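Local coordinates for protein cytochrome c551 (Achromobacter xylosoxidans, PDB 2ZON) that probably shuttles electrons between redox partners as a small, mostly helical c-type cytochrome carrying a haem, at residues D[13-18]-D[72-77]; D[32-37]-D[79-84]. All blocks are in the same frame, centred on the assembly; numbering follows the deposited sequence.

Contact 1: D[13-18]-D[72-77]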
ATOM      1  N   GLU D  13     -12.029 -34.108 -13.121  1.00 17.29           N
ATOM      2  CA  GLU D  13     -12.212 -32.690 -12.814  1.00 17.77           C
ATOM      3  C   GLU D  13     -11.392 -32.255 -11.585  1.00 16.79           C
ATOM      4  O   GLU D  13     -10.757 -31.212 -11.606  1.00 16.96           O
ATOM      5  CB  GLU D  13     -13.691 -32.365 -12.598  1.00 18.34           C
ATOM      6  CG  GLU D  13     -13.954 -30.873 -12.372  1.00 18.56           C
ATOM      7  CD  GLU D  13     -15.420 -30.531 -12.198  1.00 21.30           C
ATOM      8  OE1 GLU D  13     -15.692 -29.349 -11.877  1.00 25.19           O
ATOM      9  OE2 GLU D  13     -16.305 -31.418 -12.375  1.00 23.05           O
ATOM     10  N   LYS D  14     -11.400 -33.068 -10.530  1.00 15.98           N
ATOM     11  CA  LYS D  14     -10.639 -32.762  -9.308  1.00 16.17           C
ATOM     12  C   LYS D  14      -9.155 -32.594  -9.624  1.00 15.97           C
ATOM     13  O   LYS D  14      -8.517 -31.647  -9.155  1.00 16.25           O
ATOM     14  CB  LYS D  14     -10.819 -33.880  -8.274  1.00 16.15           C
ATOM     15  CG  LYS D  14     -10.080 -33.653  -6.977  1.00 17.99           C
ATOM     16  CD  LYS D  14     -10.358 -34.812  -6.040  1.00 22.26           C
ATOM     17  CE  LYS D  14      -9.710 -34.611  -4.678  1.00 26.85           C
ATOM     18  NZ  LYS D  14      -8.277 -34.985  -4.710  1.00 29.29           N
ATOM     19  N   LEU D  15      -8.602 -33.522 -10.401  1.00 16.38           N
ATOM     20  CA  LEU D  15      -7.203 -33.415 -10.806  1.00 16.97           C
ATOM     21  C   LEU D  15      -7.001 -32.158 -11.650  1.00 17.19           C
ATOM     22  O   LEU D  15      -6.055 -31.373 -11.430  1.00 17.19           O
ATOM     23  CB  LEU D  15      -6.783 -34.647 -11.604  1.00 17.45           C
ATOM     24  CG  LEU D  15      -5.337 -35.161 -11.561  1.00 20.72           C
ATOM     25  CD1 LEU D  15      -4.878 -35.662 -12.940  1.00 19.72           C
ATOM     26  CD2 LEU D  15      -4.285 -34.247 -10.898  1.00 19.07           C
ATOM     27  N   TYR D  16      -7.915 -31.949 -12.597  1.00 17.41           N
ATOM     28  CA  TYR D  16      -7.828 -30.789 -13.474  1.00 17.68           C
ATOM     29  C   TYR D  16      -7.775 -29.516 -12.622  1.00 18.04           C
ATOM     30  O   TYR D  16      -6.896 -28.676 -12.816  1.00 18.26           O
ATOM     31  CB  TYR D  16      -9.001 -30.726 -14.473  1.00 18.25           C
ATOM     32  CG  TYR D  16      -8.878 -29.478 -15.328  1.00 17.59           C
ATOM     33  CD1 TYR D  16      -8.140 -29.482 -16.516  1.00 18.61           C
ATOM     34  CD2 TYR D  16      -9.442 -28.270 -14.904  1.00 19.77           C
ATOM     35  CE1 TYR D  16      -7.985 -28.297 -17.280  1.00 18.24           C
ATOM     36  CE2 TYR D  16      -9.294 -27.104 -15.651  1.00 20.20           C
ATOM     37  CZ  TYR D  16      -8.576 -27.122 -16.830  1.00 20.31           C
ATOM     38  OH  TYR D  16      -8.443 -25.942 -17.538  1.00 21.26           O
ATOM     39  N   ARG D  17      -8.704 -29.393 -11.663  1.00 17.53           N
ATOM     40  CA  ARG D  17      -8.801 -28.188 -10.836  1.00 18.52           C
ATOM     41  C   ARG D  17      -7.589 -27.975  -9.920  1.00 18.34           C
ATOM     42  O   ARG D  17      -7.307 -26.852  -9.511  1.00 19.07           O
ATOM     43  CB  ARG D  17     -10.066 -28.239  -9.980  1.00 19.28           C
ATOM     44  CG  ARG D  17     -11.207 -27.416 -10.499  1.00 24.20           C
ATOM     45  CD  ARG D  17     -11.659 -27.874 -11.862  1.00 30.64           C
ATOM     46  NE  ARG D  17     -12.812 -27.112 -12.361  1.00 36.17           N
ATOM     47  CZ  ARG D  17     -13.979 -27.013 -11.727  1.00 36.30           C
ATOM     48  NH1 ARG D  17     -14.158 -27.609 -10.555  1.00 38.20           N
ATOM     49  NH2 ARG D  17     -14.972 -26.322 -12.266  1.00 37.16           N
ATOM     50  N   SER D  18      -6.892 -29.054  -9.590  1.00 17.86           N
ATOM     51  CA  SER D  18      -5.770 -28.960  -8.666  1.00 17.54           C
ATOM     52  C   SER D  18      -4.483 -28.574  -9.382  1.00 17.54           C
ATOM     53  O   SER D  18      -3.615 -27.936  -8.784  1.00 18.31           O
ATOM     54  CB  SER D  18      -5.557 -30.299  -7.976  1.00 18.78           C
ATOM     55  OG  SER D  18      -4.899 -31.189  -8.862  1.00 19.62           O
ATOM     56  N   GLU D  72      -2.363 -43.438 -13.891  1.00 18.65           N
ATOM     57  CA  GLU D  72      -2.841 -43.421 -15.264  1.00 19.34           C
ATOM     58  C   GLU D  72      -4.361 -43.281 -15.342  1.00 18.93           C
ATOM     59  O   GLU D  72      -4.870 -42.517 -16.167  1.00 18.23           O
ATOM     60  CB  GLU D  72      -2.338 -44.668 -16.009  1.00 20.00           C
ATOM     61  CG  GLU D  72      -2.562 -44.652 -17.511  1.00 23.55           C
ATOM     62  CD  GLU D  72      -2.404 -46.044 -18.107  1.00 29.49           C
ATOM     63  OE1 GLU D  72      -1.273 -46.582 -18.051  1.00 34.07           O
ATOM     64  OE2 GLU D  72      -3.412 -46.615 -18.582  1.00 32.09           O
ATOM     65  N   ALA D  73      -5.095 -44.001 -14.482  1.00 19.01           N
ATOM     66  CA  ALA D  73      -6.562 -43.910 -14.496  1.00 18.64           C
ATOM     67  C   ALA D  73      -7.071 -42.498 -14.172  1.00 18.30           C
ATOM     68  O   ALA D  73      -8.077 -42.047 -14.737  1.00 18.29           O
ATOM     69  CB  ALA D  73      -7.177 -44.923 -13.534  1.00 19.15           C
ATOM     70  N   THR D  74      -6.396 -41.819 -13.242  1.00 17.44           N
ATOM     71  CA  THR D  74      -6.840 -40.491 -12.838  1.00 16.61           C
ATOM     72  C   THR D  74      -6.505 -39.528 -13.980  1.00 16.89           C
ATOM     73  O   THR D  74      -7.302 -38.658 -14.318  1.00 15.92           O
ATOM     74  CB  THR D  74      -6.183 -40.037 -11.523  1.00 17.26           C
ATOM     75  OG1 THR D  74      -6.497 -40.974 -10.481  1.00 17.30           O
ATOM     76  CG2 THR D  74      -6.685 -38.642 -11.104  1.00 17.91           C
ATOM     77  N   LEU D  75      -5.308 -39.685 -14.560  1.00 16.68           N
ATOM     78  CA  LEU D  75      -4.945 -38.880 -15.732  1.00 17.30           C
ATOM     79  C   LEU D  75      -5.916 -39.114 -16.902  1.00 17.89           C
ATOM     80  O   LEU D  75      -6.305 -38.165 -17.582  1.00 17.84           O
ATOM     81  CB  LEU D  75      -3.491 -39.138 -16.169  1.00 17.53           C
ATOM     82  CG  LEU D  75      -2.393 -38.652 -15.216  1.00 17.09           C
ATOM     83  CD1 LEU D  75      -1.041 -39.289 -15.531  1.00 18.10           C
ATOM     84  CD2 LEU D  75      -2.263 -37.147 -15.245  1.00 18.39           C
ATOM     85  N   ARG D  76      -6.303 -40.367 -17.135  1.00 17.69           N
ATOM     86  CA  ARG D  76      -7.298 -40.658 -18.177  1.00 18.39           C
ATOM     87  C   ARG D  76      -8.594 -39.892 -17.927  1.00 17.85           C
ATOM     88  O   ARG D  76      -9.198 -39.335 -18.864  1.00 18.15           O
ATOM     89  CB  ARG D  76      -7.579 -42.157 -18.244  1.00 19.02           C
ATOM     90  CG  ARG D  76      -8.663 -42.521 -19.246  1.00 22.35           C
ATOM     91  CD  ARG D  76      -8.899 -44.009 -19.296  1.00 26.46           C
ATOM     92  NE  ARG D  76      -7.728 -44.672 -19.849  1.00 30.87           N
ATOM     93  CZ  ARG D  76      -6.826 -45.334 -19.137  1.00 33.28           C
ATOM     94  NH1 ARG D  76      -5.786 -45.881 -19.751  1.00 34.88           N
ATOM     95  NH2 ARG D  76      -6.960 -45.455 -17.816  1.00 35.63           N
ATOM     96  N   ALA D  77      -9.017 -39.878 -16.660  1.00 16.96           N
ATOM     97  CA  ALA D  77     -10.231 -39.186 -16.244  1.00 17.04           C
ATOM     98  C   ALA D  77     -10.135 -37.670 -16.453  1.00 16.54           C
ATOM     99  O   ALA D  77     -11.126 -37.027 -16.821  1.00 15.94           O
ATOM    100  CB  ALA D  77     -10.563 -39.517 -14.783  1.00 16.97           C
TER

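Contact 2: D[32-37]-D[79-84]. With HEM (protoporphyrin IX containing Fe), chain K.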
ATOM      1  N   PRO D  32      -3.751 -25.725 -25.246  1.00 24.45           N
ATOM      2  CA  PRO D  32      -5.138 -25.597 -25.719  1.00 23.94           C
ATOM      3  C   PRO D  32      -6.060 -25.338 -24.539  1.00 23.79           C
ATOM      4  O   PRO D  32      -6.085 -26.125 -23.591  1.00 23.11           O
ATOM      5  CB  PRO D  32      -5.432 -26.953 -26.366  1.00 23.93           C
ATOM      6  CG  PRO D  32      -4.388 -27.894 -25.838  1.00 23.90           C
ATOM      7  CD  PRO D  32      -3.184 -27.055 -25.519  1.00 23.88           C
ATOM      8  N   LYS D  33      -6.783 -24.222 -24.584  1.00 23.77           N
ATOM      9  CA  LYS D  33      -7.602 -23.790 -23.453  1.00 24.27           C
ATOM     10  C   LYS D  33      -8.800 -24.704 -23.248  1.00 23.88           C
ATOM     11  O   LYS D  33      -9.381 -25.208 -24.219  1.00 23.76           O
ATOM     12  CB  LYS D  33      -8.070 -22.349 -23.641  1.00 24.77           C
ATOM     13  CG  LYS D  33      -6.933 -21.351 -23.768  1.00 28.04           C
ATOM     14  CD  LYS D  33      -7.428 -20.002 -24.289  1.00 32.86           C
ATOM     15  CE  LYS D  33      -8.204 -19.213 -23.231  1.00 36.28           C
ATOM     16  NZ  LYS D  33      -9.618 -19.694 -23.013  1.00 39.30           N
ATOM     17  N   LEU D  34      -9.155 -24.922 -21.981  1.00 23.39           N
ATOM     18  CA  LEU D  34     -10.322 -25.725 -21.637  1.00 22.96           C
ATOM     19  C   LEU D  34     -11.536 -25.109 -22.306  1.00 23.14           C
ATOM     20  O   LEU D  34     -11.792 -23.914 -22.145  1.00 22.84           O
ATOM     21  CB  LEU D  34     -10.552 -25.760 -20.121  1.00 22.79           C
ATOM     22  CG  LEU D  34     -11.617 -26.744 -19.607  1.00 22.94           C
ATOM     23  CD1 LEU D  34     -11.089 -28.187 -19.581  1.00 23.48           C
ATOM     24  CD2 LEU D  34     -12.158 -26.336 -18.234  1.00 23.19           C
ATOM     25  N   GLY D  35     -12.266 -25.925 -23.063  1.00 22.85           N
ATOM     26  CA  GLY D  35     -13.530 -25.496 -23.656  1.00 23.31           C
ATOM     27  C   GLY D  35     -13.382 -24.839 -25.016  1.00 23.60           C
ATOM     28  O   GLY D  35     -14.384 -24.477 -25.649  1.00 23.98           O
ATOM     29  N   ASP D  36     -12.148 -24.672 -25.477  1.00 23.27           N
ATOM     30  CA  ASP D  36     -11.934 -24.060 -26.791  1.00 23.85           C
ATOM     31  C   ASP D  36     -12.308 -25.052 -27.894  1.00 23.62           C
ATOM     32  O   ASP D  36     -11.513 -25.905 -28.265  1.00 22.95           O
ATOM     33  CB  ASP D  36     -10.488 -23.574 -26.937  1.00 23.69           C
ATOM     34  CG  ASP D  36     -10.258 -22.793 -28.212  1.00 25.34           C
ATOM     35  OD1 ASP D  36     -10.979 -23.010 -29.221  1.00 26.77           O
ATOM     36  OD2 ASP D  36      -9.322 -21.971 -28.208  1.00 27.09           O
ATOM     37  N   LYS D  37     -13.530 -24.925 -28.411  1.00 23.95           N
ATOM     38  CA  LYS D  37     -14.091 -25.915 -29.346  1.00 24.57           C
ATOM     39  C   LYS D  37     -13.265 -26.134 -30.606  1.00 24.99           C
ATOM     40  O   LYS D  37     -13.022 -27.283 -31.002  1.00 24.67           O
ATOM     41  CB  LYS D  37     -15.548 -25.564 -29.701  1.00 24.48           C
ATOM     42  CG  LYS D  37     -16.505 -25.847 -28.544  1.00 24.80           C
ATOM     43  CD  LYS D  37     -17.936 -25.472 -28.864  1.00 25.16           C
ATOM     44  CE  LYS D  37     -18.772 -25.617 -27.624  1.00 24.26           C
ATOM     45  NZ  LYS D  37     -20.187 -25.211 -27.857  1.00 25.78           N
ATOM     46  N   VAL D  79      -8.123 -36.196 -18.727  1.00 16.50           N
ATOM     47  CA  VAL D  79      -8.173 -36.045 -20.178  1.00 17.07           C
ATOM     48  C   VAL D  79      -9.643 -36.093 -20.626  1.00 17.73           C
ATOM     49  O   VAL D  79     -10.070 -35.241 -21.403  1.00 18.46           O
ATOM     50  CB  VAL D  79      -7.269 -37.057 -20.939  1.00 17.11           C
ATOM     51  CG1 VAL D  79      -7.551 -37.016 -22.447  1.00 17.50           C
ATOM     52  CG2 VAL D  79      -5.774 -36.755 -20.671  1.00 16.56           C
ATOM     53  N   ALA D  80     -10.410 -37.040 -20.089  1.00 17.47           N
ATOM     54  CA  ALA D  80     -11.823 -37.185 -20.425  1.00 18.19           C
ATOM     55  C   ALA D  80     -12.634 -35.929 -20.095  1.00 17.82           C
ATOM     56  O   ALA D  80     -13.486 -35.518 -20.878  1.00 18.64           O
ATOM     57  CB  ALA D  80     -12.418 -38.430 -19.745  1.00 18.34           C
ATOM     58  N   TYR D  81     -12.366 -35.324 -18.941  1.00 17.82           N
ATOM     59  CA  TYR D  81     -13.029 -34.087 -18.534  1.00 18.30           C
ATOM     60  C   TYR D  81     -12.707 -32.962 -19.532  1.00 18.65           C
ATOM     61  O   TYR D  81     -13.579 -32.160 -19.912  1.00 18.33           O
ATOM     62  CB  TYR D  81     -12.572 -33.694 -17.123  1.00 18.59           C
ATOM     63  CG  TYR D  81     -12.969 -32.291 -16.711  1.00 19.90           C
ATOM     64  CD1 TYR D  81     -14.285 -31.988 -16.341  1.00 21.18           C
ATOM     65  CD2 TYR D  81     -12.021 -31.267 -16.668  1.00 20.87           C
ATOM     66  CE1 TYR D  81     -14.643 -30.689 -15.941  1.00 20.89           C
ATOM     67  CE2 TYR D  81     -12.369 -29.988 -16.283  1.00 21.02           C
ATOM     68  CZ  TYR D  81     -13.674 -29.699 -15.926  1.00 21.25           C
ATOM     69  OH  TYR D  81     -13.983 -28.408 -15.541  1.00 22.97           O
ATOM     70  N   MET D  82     -11.445 -32.912 -19.947  1.00 18.85           N
ATOM     71  CA  MET D  82     -10.992 -31.859 -20.862  1.00 19.26           C
ATOM     72  C   MET D  82     -11.655 -32.007 -22.237  1.00 20.00           C
ATOM     73  O   MET D  82     -12.199 -31.029 -22.776  1.00 19.65           O
ATOM     74  CB  MET D  82      -9.465 -31.838 -20.930  1.00 19.62           C
ATOM     75  CG  MET D  82      -8.863 -31.424 -19.595  1.00 19.11           C
ATOM     76  SD  MET D  82      -7.066 -31.482 -19.578  1.00 19.84           S
ATOM     77  CE  MET D  82      -6.684 -30.029 -20.566  1.00 19.49           C
ATOM     78  N   MET D  83     -11.653 -33.233 -22.762  1.00 19.91           N
ATOM     79  CA  MET D  83     -12.345 -33.564 -24.013  1.00 21.75           C
ATOM     80  C   MET D  83     -13.841 -33.200 -23.932  1.00 21.79           C
ATOM     81  O   MET D  83     -14.376 -32.560 -24.841  1.00 22.51           O
ATOM     82  CB  MET D  83     -12.172 -35.056 -24.342  1.00 21.53           C
ATOM     83  CG  MET D  83     -10.736 -35.479 -24.672  1.00 21.88           C
ATOM     84  SD  MET D  83     -10.496 -37.257 -24.909  1.00 25.25           S
ATOM     85  CE  MET D  83     -10.839 -37.433 -26.662  1.00 24.00           C
ATOM     86  N   ASP D  84     -14.501 -33.589 -22.835  1.00 21.18           N
ATOM     87  CA  ASP D  84     -15.923 -33.299 -22.616  1.00 21.73           C
ATOM     88  C   ASP D  84     -16.228 -31.794 -22.741  1.00 21.56           C
ATOM     89  O   ASP D  84     -17.215 -31.387 -23.361  1.00 21.74           O
ATOM     90  CB  ASP D  84     -16.352 -33.827 -21.233  1.00 21.92           C
ATOM     91  CG  ASP D  84     -17.802 -33.510 -20.897  1.00 23.52           C
ATOM     92  OD1 ASP D  84     -18.701 -34.297 -21.272  1.00 26.49           O
ATOM     93  OD2 ASP D  84     -18.039 -32.485 -20.226  1.00 25.02           O
TER
HETATM   94  CHA HEM K 200      -1.295 -30.179 -24.264  1.00 19.61           C
HETATM   95  CHB HEM K 200      -3.855 -32.341 -20.814  1.00 19.71           C
HETATM   96  CHC HEM K 200      -1.066 -30.243 -17.523  1.00 19.53           C
HETATM   97  CHD HEM K 200       0.655 -27.324 -20.912  1.00 21.13           C
HETATM   98  C1A HEM K 200      -2.226 -31.033 -23.669  1.00 20.60           C
HETATM   99  C2A HEM K 200      -3.064 -31.957 -24.297  1.00 19.78           C
HETATM  100  C3A HEM K 200      -3.786 -32.567 -23.293  1.00 19.23           C
HETATM  101  C4A HEM K 200      -3.386 -32.026 -22.081  1.00 19.33           C
HETATM  102  CMA HEM K 200      -4.858 -33.664 -23.433  1.00 20.52           C
HETATM  103  CAA HEM K 200      -3.149 -32.212 -25.799  1.00 21.49           C
HETATM  104  CBA HEM K 200      -2.030 -33.131 -26.242  1.00 25.94           C
HETATM  105  CGA HEM K 200      -1.427 -32.607 -27.546  1.00 28.57           C
HETATM  106  O1A HEM K 200      -1.176 -31.384 -27.622  1.00 30.76           O
HETATM  107  O2A HEM K 200      -1.242 -33.450 -28.436  1.00 31.07           O
HETATM  108  C1B HEM K 200      -3.280 -32.062 -19.579  1.00 19.59           C
HETATM  109  C2B HEM K 200      -3.595 -32.637 -18.361  1.00 17.36           C
HETATM  110  C3B HEM K 200      -2.786 -32.061 -17.403  1.00 17.94           C
HETATM  111  C4B HEM K 200      -2.027 -31.093 -18.072  1.00 18.88           C
HETATM  112  CMB HEM K 200      -4.631 -33.774 -18.179  1.00 16.23           C
HETATM  113  CAB HEM K 200      -2.823 -32.331 -15.897  1.00 18.94           C
HETATM  114  CBB HEM K 200      -2.658 -33.813 -15.511  1.00 19.62           C
HETATM  115  C1C HEM K 200      -0.345 -29.194 -18.099  1.00 19.09           C
HETATM  116  C2C HEM K 200       0.471 -28.259 -17.463  1.00 19.93           C
HETATM  117  C3C HEM K 200       0.996 -27.408 -18.424  1.00 19.47           C
HETATM  118  C4C HEM K 200       0.454 -27.854 -19.637  1.00 20.77           C
HETATM  119  CMC HEM K 200       0.715 -28.212 -15.946  1.00 20.16           C
HETATM  120  CAC HEM K 200       1.863 -26.189 -18.104  1.00 19.05           C
HETATM  121  CBC HEM K 200       3.205 -26.426 -17.398  1.00 17.49           C
HETATM  122  C1D HEM K 200       0.366 -27.868 -22.162  1.00 20.16           C
HETATM  123  C2D HEM K 200       0.838 -27.454 -23.407  1.00 20.55           C
HETATM  124  C3D HEM K 200       0.291 -28.261 -24.380  1.00 20.99           C
HETATM  125  C4D HEM K 200      -0.527 -29.165 -23.702  1.00 20.41           C
HETATM  126  CMD HEM K 200       1.817 -26.289 -23.641  1.00 20.79           C
HETATM  127  CAD HEM K 200       0.542 -28.211 -25.905  1.00 23.13           C
HETATM  128  CBD HEM K 200       1.839 -28.971 -26.228  1.00 25.68           C
HETATM  129  CGD HEM K 200       2.527 -28.501 -27.527  1.00 29.32           C
HETATM  130  O1D HEM K 200       1.844 -28.529 -28.574  1.00 30.74           O
HETATM  131  O2D HEM K 200       3.725 -28.127 -27.453  1.00 31.23           O
HETATM  132  NA  HEM K 200      -2.446 -31.102 -22.344  1.00 17.87           N
HETATM  133  NB  HEM K 200      -2.328 -31.130 -19.374  1.00 16.88           N
HETATM  134  NC  HEM K 200      -0.340 -28.922 -19.414  1.00 18.79           N
HETATM  135  ND  HEM K 200      -0.456 -28.907 -22.377  1.00 19.32           N
HETATM  136 FE   HEM K 200      -1.426 -30.010 -20.908  1.00 19.40          FE
HETATM  137  O   HOH W   1     -11.347 -28.574 -23.417  1.00 23.32           O

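Contact 1: D[13-18]-D[72-77]
L15 and T74 form the closest backbone pairing, and the apolar contact is built on this leucine's side chain. Methyl CG2 of T74 lies 3.8 Å from L15 CG and 3.9 Å from L15 CD1, so it lies along the CB-CG-CD1 side of the leucine, with CD2 pointing away from it. The same L15 CD1 then meets L75 CD2 at 3.8 Å. Both pairs run slantwise past each other, and L15 is itself twisted well off staggered (chi1 -149°). T74 can offer its methyl because CG2 stands anti to the backbone N; OG1, beside that N, hydrogen-bonds OD1 of D71, the residue just before the helix.

This is the meeting of N-terminal helix 10-24 with C-terminal helix 72-85, the hallmark pairing of class I cytochromes c. Its inner side faces the haem, which touches both L15 and L75; L52 and L56 of helix 48-57 also pack against L75.

The salt bridges each stay within one helix. R17 NH1 pairs with E13 OE1 at 2.7 Å, one turn back, and carbon CD of that carboxylate sits over one face of the guanidinium, toward its rim. On the other helix R76 NH1 reaches E72 OE2, also at 2.7 Å, approaching on the anti side of the carboxylate and 17° out of its plane. S18 OG donates to L15 O at 2.8 Å, tilted 22° from the carbonyl plane, where the helix widens into a pi-type turn. There S18 N is shared weakly between the carbonyls of K14 and L15, and the S18 backbone also bonds to a neighbouring protein chain.

Contact 2: D[32-37]-D[79-84]
The Y81 ring takes L34 obliquely at its CE2 side: L34 CD1 is 4.0 Å from Y81 CE2, while CD2 of the same fork lies against the phenol oxygen. In this cytochrome c fold, the loop after the CXXCH helix thus closes over one haem face beside the C-terminal helix. The ring of Y16, from helix 10-24, also meets Y81, with planes about 50° apart. The porphyrin is the second flat group. P32 CD overhangs the outer rim of pyrrole D, 3.8 Å from HEM C4D, and M82 SD sits above the rim on that same face, 3.5 Å from meso carbon CHB; V79 CG2 meets methyl CMB at the edge.

The carbonyl of P32 accepts a hydrogen bond from H24 ND1, as in class I relatives, where it orients the axial histidine. L34 bridges loop and helix: its CD1 rests 3.9 Å from both CA and CG of M82, reached with CG anti to the backbone N (chi1 -171°). The M82 chain runs extended and then bends at chi3 (74°), keeping sulfur and CE close to the macrocycle.

L34 itself sits in a type II turn from K33 to D36, with G35 at positive phi, and D36 OD1 caps A39 N of the next helix. One water ties loop to helix, accepting from G35 N at 2.8 Å and donating to M82 O at 2.7 Å.

In the fold
Both contacts use helix 72-85: its first turns serve contact 1 and its later turns contact 2, with centres 12 Å apart. Contact 1 is buried helix-on-helix packing, aliphatic throughout. Contact 2 is only partly buried and sets a loop against the helix; there a tyrosine ring and a methionine's CA and CG meet the leucine, and a water bridges the two backbones nearby. The two contacts meet directly. Y16 OH, from 13-18, comes within 3.3 Å of L34 CB, while E13 and R17 also pack against Y81. Each contact lends residues to the haem pocket: L15 and L75 from the first, P32 and M82 from the second.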